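Local coordinates for formimidoylglutamase (Bacillus subtilis, PDB 3M1R), which catalyses the manganese-dependent hydrolysis of N-formimidoyl-L-glutamate to L-glutamate and formamide, a step of histidine degradation, at residues Q35-P40 and S116-W121; G44-K49 and L90-I95. All blocks are in the same frame, centred on the assembly; numbering follows the deposited sequence.

Overall arrangement
Both contacts lie on strand 39-45 of the parallel sheet of the arginase fold, one at each end. Interaction 1 joins the start of that strand to the turn leading into strand 121-127, its neighbour on one flank; interaction 2 joins its far end to strand 87-93, its neighbour on the other. Their centres are about 19 Å apart, yet they meet through Leu90, whose CD1 lies 3.6 Å from Trp121 CZ2 and whose CD2 lies 3.9 Å from Ile37 CD1. Interaction 2 is at the end nearer the metals: the side chain of Leu47 is about 13 Å from a bound calcium ion. Interaction 1 lies away from the metal site, and both contacts touch a second subunit.

Interaction 1 (Q35-P40 and S116-W121); sequences QDIKGP and SDHPDW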
loop_
_atom_site.group_PDB
_atom_site.type_symbol
_atom_site.label_atom_id
_atom_site.label_comp_id
_atom_site.label_asym_id
_atom_site.label_seq_id
_atom_site.Cartn_x
_atom_site.Cartn_y
_atom_site.Cartn_z
ATOM N N GLN D 35 4.687 -22.242 -36.492
ATOM C CA GLN D 35 3.690 -23.216 -36.963
ATOM C C GLN D 35 2.290 -22.655 -37.245
ATOM O O GLN D 35 1.945 -21.559 -36.802
ATOM C CB GLN D 35 3.617 -24.428 -36.025
ATOM C CG GLN D 35 3.278 -24.102 -34.592
ATOM C CD GLN D 35 4.485 -24.153 -33.671
ATOM O OE1 GLN D 35 5.315 -23.253 -33.671
ATOM N NE2 GLN D 35 4.575 -25.204 -32.870
ATOM N N ASP D 36 1.493 -23.426 -37.979
ATOM C CA ASP D 36 0.193 -22.972 -38.477
ATOM C C ASP D 36 -0.856 -22.749 -37.393
ATOM O O ASP D 36 -1.169 -23.651 -36.615
ATOM C CB ASP D 36 -0.351 -23.943 -39.522
ATOM C CG ASP D 36 -0.629 -23.265 -40.848
ATOM O OD1 ASP D 36 -1.176 -22.136 -40.838
ATOM O OD2 ASP D 36 -0.296 -23.858 -41.898
ATOM N N ILE D 37 -1.410 -21.543 -37.367
ATOM C CA ILE D 37 -2.369 -21.168 -36.339
ATOM C C ILE D 37 -3.781 -21.532 -36.750
ATOM O O ILE D 37 -4.301 -21.047 -37.748
ATOM C CB ILE D 37 -2.314 -19.667 -36.034
ATOM C CG1 ILE D 37 -0.865 -19.216 -35.866
ATOM C CG2 ILE D 37 -3.121 -19.347 -34.786
ATOM C CD1 ILE D 37 -0.701 -17.723 -35.905
ATOM N N LYS D 38 -4.395 -22.399 -35.961
ATOM C CA LYS D 38 -5.768 -22.794 -36.190
ATOM C C LYS D 38 -6.557 -22.386 -34.958
ATOM O O LYS D 38 -6.306 -22.879 -33.859
ATOM C CB LYS D 38 -5.840 -24.300 -36.404
ATOM C CG LYS D 38 -4.790 -24.838 -37.380
ATOM C CD LYS D 38 -4.504 -26.323 -37.141
ATOM C CE LYS D 38 -3.525 -26.546 -35.986
ATOM N NZ LYS D 38 -4.001 -25.999 -34.675
ATOM N N GLY D 39 -7.482 -21.454 -35.143
ATOM C CA GLY D 39 -8.335 -20.989 -34.070
ATOM C C GLY D 39 -7.736 -19.899 -33.203
ATOM O O GLY D 39 -6.885 -19.129 -33.635
ATOM N N PRO D 40 -8.181 -19.835 -31.954
ATOM C CA PRO D 40 -7.740 -18.809 -30.999
ATOM C C PRO D 40 -6.244 -18.887 -30.729
ATOM O O PRO D 40 -5.677 -19.982 -30.642
ATOM C CB PRO D 40 -8.503 -19.161 -29.724
ATOM C CG PRO D 40 -9.649 -20.018 -30.176
ATOM C CD PRO D 40 -9.172 -20.754 -31.378
ATOM N N SER D 116 -3.377 -12.537 -42.524
ATOM C CA SER D 116 -3.276 -12.965 -43.905
ATOM C C SER D 116 -2.544 -14.295 -43.981
ATOM O O SER D 116 -3.022 -15.234 -44.601
ATOM C CB SER D 116 -2.558 -11.908 -44.746
ATOM O OG SER D 116 -3.211 -10.655 -44.647
ATOM N N ASP D 117 -1.390 -14.376 -43.331
ATOM C CA ASP D 117 -0.609 -15.603 -43.357
ATOM C C ASP D 117 -1.340 -16.790 -42.737
ATOM O O ASP D 117 -1.169 -17.917 -43.187
ATOM C CB ASP D 117 0.746 -15.396 -42.684
ATOM C CG ASP D 117 1.686 -14.558 -43.526
ATOM O OD1 ASP D 117 1.350 -14.289 -44.700
ATOM O OD2 ASP D 117 2.757 -14.167 -43.012
ATOM N N HIS D 118 -2.153 -16.534 -41.716
ATOM C CA HIS D 118 -2.876 -17.594 -41.012
ATOM C C HIS D 118 -4.356 -17.262 -40.909
ATOM O O HIS D 118 -4.823 -16.817 -39.855
ATOM C CB HIS D 118 -2.333 -17.777 -39.601
ATOM C CG HIS D 118 -0.855 -17.983 -39.541
ATOM N ND1 HIS D 118 -0.278 -19.235 -39.576
ATOM C CD2 HIS D 118 0.163 -17.099 -39.440
ATOM C CE1 HIS D 118 1.035 -19.112 -39.504
ATOM N NE2 HIS D 118 1.329 -17.825 -39.418
ATOM N N PRO D 119 -5.104 -17.504 -41.996
ATOM C CA PRO D 119 -6.497 -17.070 -42.147
ATOM C C PRO D 119 -7.430 -17.730 -41.148
ATOM O O PRO D 119 -8.578 -17.300 -41.024
ATOM C CB PRO D 119 -6.857 -17.533 -43.563
ATOM C CG PRO D 119 -5.946 -18.681 -43.818
ATOM C CD PRO D 119 -4.659 -18.335 -43.126
ATOM N N ASP D 120 -6.954 -18.760 -40.457
ATOM C CA ASP D 120 -7.777 -19.408 -39.454
ATOM C C ASP D 120 -7.487 -18.899 -38.043
ATOM O O ASP D 120 -8.025 -19.430 -37.074
ATOM C CB ASP D 120 -7.603 -20.920 -39.520
ATOM C CG ASP D 120 -8.105 -21.501 -40.833
ATOM O OD1 ASP D 120 -7.354 -22.276 -41.468
ATOM O OD2 ASP D 120 -9.241 -21.168 -41.238
ATOM N N TRP D 121 -6.637 -17.882 -37.927
ATOM C CA TRP D 121 -6.363 -17.268 -36.618
ATOM C C TRP D 121 -7.512 -16.383 -36.135
ATOM O O TRP D 121 -8.028 -15.538 -36.870
ATOM C CB TRP D 121 -5.054 -16.475 -36.640
ATOM C CG TRP D 121 -4.756 -15.756 -35.346
ATOM C CD1 TRP D 121 -4.899 -16.250 -34.078
ATOM C CD2 TRP D 121 -4.253 -14.433 -35.202
ATOM N NE1 TRP D 121 -4.519 -15.318 -33.161
ATOM C CE2 TRP D 121 -4.114 -14.185 -33.825
ATOM C CE3 TRP D 121 -3.897 -13.424 -36.109
ATOM C CZ2 TRP D 121 -3.651 -12.981 -33.327
ATOM C CZ3 TRP D 121 -3.432 -12.225 -35.617
ATOM C CH2 TRP D 121 -3.316 -12.010 -34.239
#
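Ile37 and His118 meet at about a right angle, the isoleucine laying its CD1 methyl over one face of the imidazole in a CH-pi contact 3.8 Å from the ring centroid. With chi1 at -47°, CG1 stands beside the backbone N and carries CD1 out over the ring, while CG2, the branch anti to that nitrogen, drops beside the indole and reaches Trp121 CD1 at 3.6 Å. A beta-branched residue suits this place because its two arms serve two aromatic partners. At the edge of the imidazole, His118 ND1 donates to Asp36 OD1 over a rather long 3.3 Å. The bond is bent (148° at the hydrogen) and meets the carboxylate from above its plane, the two flat groups being nearly perpendicular. The negative charge probably favours a proton on ND1. With His118 replaced, an alanine here would remove the ring: Asp36 would probably lose this donor and Ile37 CD1 the flat surface it rests on. Trp32 also packs against the imidazole, and Tyr7 of a second subunit touches it.

In Trp121, CG points opposite the backbone N (chi1 177°), and the indole edge brings CD1 within 3.5 Å of Gly39 O; NE1 bonds to Ala41 O. Gly39 N donates to Asp120 O at 2.8 Å. Glycine fits here because phi is positive, and a CB would collide with Pro40 CD. Once helix 100-117 has ended, a type I turn from His118 to Trp121, closed by Trp121 N to His118 O, redirects the chain. The Gly39-Trp121 bridge begins the pairing of parallel strands 39-45 and 121-127; strand 87-93, helix 100-117 and strand 121-127 form a beta-alpha-beta crossover that passes over strand 39-45, as in the alpha/beta arginase fold.

Interaction 2 (G44-K49 and L90-I95); sequences GVPLSK and LGDIDI
The parallel pairing of strands 39-45 and 87-93 reaches its last rungs here, and a hydrophobic cluster takes over as both chains leave the sheet. Gly44 sits between two backbone bonds: its N donates to Gly91 O at 3.0 Å and its O accepts from Ile93 N at 2.8 Å. The lack of a side chain matters, because Asp92 OD1 lies 3.1 Å from Gly44 CA, where a CB would clash with it. That carboxylate is well occupied: OD1 forms a salt bridge with Arg65, and OD2 accepts from Gly14 N of a second subunit. Gly91, just before Asp92, has backbone angles that would jam a CB against the preceding carbonyl oxygen.

Val45 and Ile93 lie side by side and point the same way, Val45 CG2 touching Ile93 CD1 at 3.5 Å. In this alpha/beta sheet of the arginase fold, helix 100-117 covers that side, Ile107 packing on Val45. Asp92 and Ile93 also pair antiparallel with a strand of the second subunit, so the sheet continues across the interface.

Beyond the strands, Pro46 centres an inverse gamma turn whose Leu47 N to Val45 O bond is weak. Proline has no N-H to offer Ile93 O, so the ladder stops, and Pro46 CD instead sits 3.5 Å from that oxygen and 3.6 Å from Ile95 CG1. The Ile95 branches divide the work: CG1, beside its backbone N (chi1 -58°), leans on the proline ring, whereas CG2 meets Leu47 CD1 at 3.6 Å, the two side chains crossing near a right angle.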
loop_
_atom_site.group_PDB
_atom_site.type_symbol
_atom_site.label_atom_id
_atom_site.label_comp_id
_atom_site.label_asym_id
_atom_site.label_seq_id
_atom_site.Cartn_x
_atom_site.Cartn_y
_atom_site.Cartn_z
ATOM N N GLY D 44 -0.111 -10.081 -27.310
ATOM C CA GLY D 44 -0.036 -8.916 -26.433
ATOM C C GLY D 44 0.270 -7.630 -27.186
ATOM O O GLY D 44 1.010 -7.635 -28.186
ATOM N N VAL D 45 -0.319 -6.532 -26.723
ATOM C CA VAL D 45 -0.088 -5.200 -27.302
ATOM C C VAL D 45 0.110 -4.209 -26.153
ATOM O O VAL D 45 -0.829 -3.526 -25.750
ATOM C CB VAL D 45 -1.283 -4.730 -28.149
ATOM C CG1 VAL D 45 -0.994 -3.358 -28.808
ATOM C CG2 VAL D 45 -1.655 -5.772 -29.195
ATOM N N PRO D 46 1.330 -4.152 -25.605
ATOM C CA PRO D 46 1.639 -3.382 -24.399
ATOM C C PRO D 46 1.829 -1.883 -24.661
ATOM O O PRO D 46 2.887 -1.353 -24.329
ATOM C CB PRO D 46 2.970 -3.987 -23.928
ATOM C CG PRO D 46 3.443 -4.899 -25.048
ATOM C CD PRO D 46 2.534 -4.746 -26.201
ATOM N N LEU D 47 0.835 -1.223 -25.247
ATOM C CA LEU D 47 0.894 0.218 -25.486
ATOM C C LEU D 47 0.051 0.955 -24.454
ATOM O O LEU D 47 -1.129 0.651 -24.271
ATOM C CB LEU D 47 0.398 0.549 -26.897
ATOM C CG LEU D 47 0.339 2.012 -27.358
ATOM C CD1 LEU D 47 1.719 2.555 -27.659
ATOM C CD2 LEU D 47 -0.516 2.142 -28.588
ATOM N N SER D 48 0.649 1.930 -23.781
ATOM C CA SER D 48 -0.107 2.722 -22.830
ATOM C C SER D 48 0.327 4.180 -22.789
ATOM O O SER D 48 -0.212 4.963 -22.008
ATOM C CB SER D 48 -0.036 2.103 -21.424
ATOM O OG SER D 48 1.306 1.974 -20.980
ATOM N N LYS D 49 1.292 4.554 -23.620
ATOM C CA LYS D 49 1.774 5.936 -23.601
ATOM C C LYS D 49 0.855 6.884 -24.368
ATOM O O LYS D 49 0.987 8.104 -24.269
ATOM C CB LYS D 49 3.226 6.033 -24.084
ATOM C CG LYS D 49 4.228 5.882 -22.946
ATOM C CD LYS D 49 5.646 5.664 -23.444
ATOM C CE LYS D 49 6.571 5.318 -22.290
ATOM N NZ LYS D 49 7.923 4.875 -22.738
ATOM N N LEU D 90 1.447 -15.912 -29.363
ATOM C CA LEU D 90 2.219 -15.439 -30.506
ATOM C C LEU D 90 3.375 -14.527 -30.098
ATOM O O LEU D 90 4.357 -14.381 -30.839
ATOM C CB LEU D 90 1.305 -14.731 -31.505
ATOM C CG LEU D 90 0.073 -15.525 -31.932
ATOM C CD1 LEU D 90 -0.546 -14.872 -33.158
ATOM C CD2 LEU D 90 0.446 -16.971 -32.212
ATOM N N GLY D 91 3.257 -13.926 -28.913
ATOM C CA GLY D 91 4.226 -12.957 -28.445
ATOM C C GLY D 91 3.584 -11.603 -28.203
ATOM O O GLY D 91 2.363 -11.494 -28.084
ATOM N N ASP D 92 4.418 -10.567 -28.114
ATOM C CA ASP D 92 3.947 -9.202 -27.975
ATOM C C ASP D 92 4.324 -8.403 -29.228
ATOM O O ASP D 92 5.410 -8.579 -29.802
ATOM C CB ASP D 92 4.575 -8.538 -26.752
ATOM C CG ASP D 92 3.983 -9.027 -25.435
ATOM O OD1 ASP D 92 2.848 -9.550 -25.427
ATOM O OD2 ASP D 92 4.657 -8.855 -24.396
ATOM N N ILE D 93 3.427 -7.521 -29.648
ATOM C CA ILE D 93 3.746 -6.610 -30.718
ATOM C C ILE D 93 4.705 -5.590 -30.186
ATOM O O ILE D 93 4.467 -4.985 -29.140
ATOM C CB ILE D 93 2.511 -5.924 -31.258
ATOM C CG1 ILE D 93 1.581 -6.977 -31.853
ATOM C CG2 ILE D 93 2.905 -4.905 -32.317
ATOM C CD1 ILE D 93 0.198 -6.480 -32.124
ATOM N N ASP D 94 5.809 -5.408 -30.898
ATOM C CA ASP D 94 6.823 -4.453 -30.473
ATOM C C ASP D 94 6.270 -3.029 -30.383
ATOM O O ASP D 94 5.608 -2.543 -31.299
ATOM C CB ASP D 94 8.022 -4.491 -31.412
ATOM C CG ASP D 94 9.061 -3.474 -31.044
ATOM O OD1 ASP D 94 9.804 -3.716 -30.073
ATOM O OD2 ASP D 94 9.121 -2.421 -31.709
ATOM N N ILE D 95 6.548 -2.355 -29.274
ATOM C CA ILE D 95 6.054 -1.003 -29.081
ATOM C C ILE D 95 7.223 -0.029 -28.997
ATOM O O ILE D 95 8.179 -0.251 -28.252
ATOM C CB ILE D 95 5.201 -0.886 -27.797
ATOM C CG1 ILE D 95 4.017 -1.851 -27.839
ATOM C CG2 ILE D 95 4.728 0.568 -27.587
ATOM C CD1 ILE D 95 3.114 -1.670 -29.034
#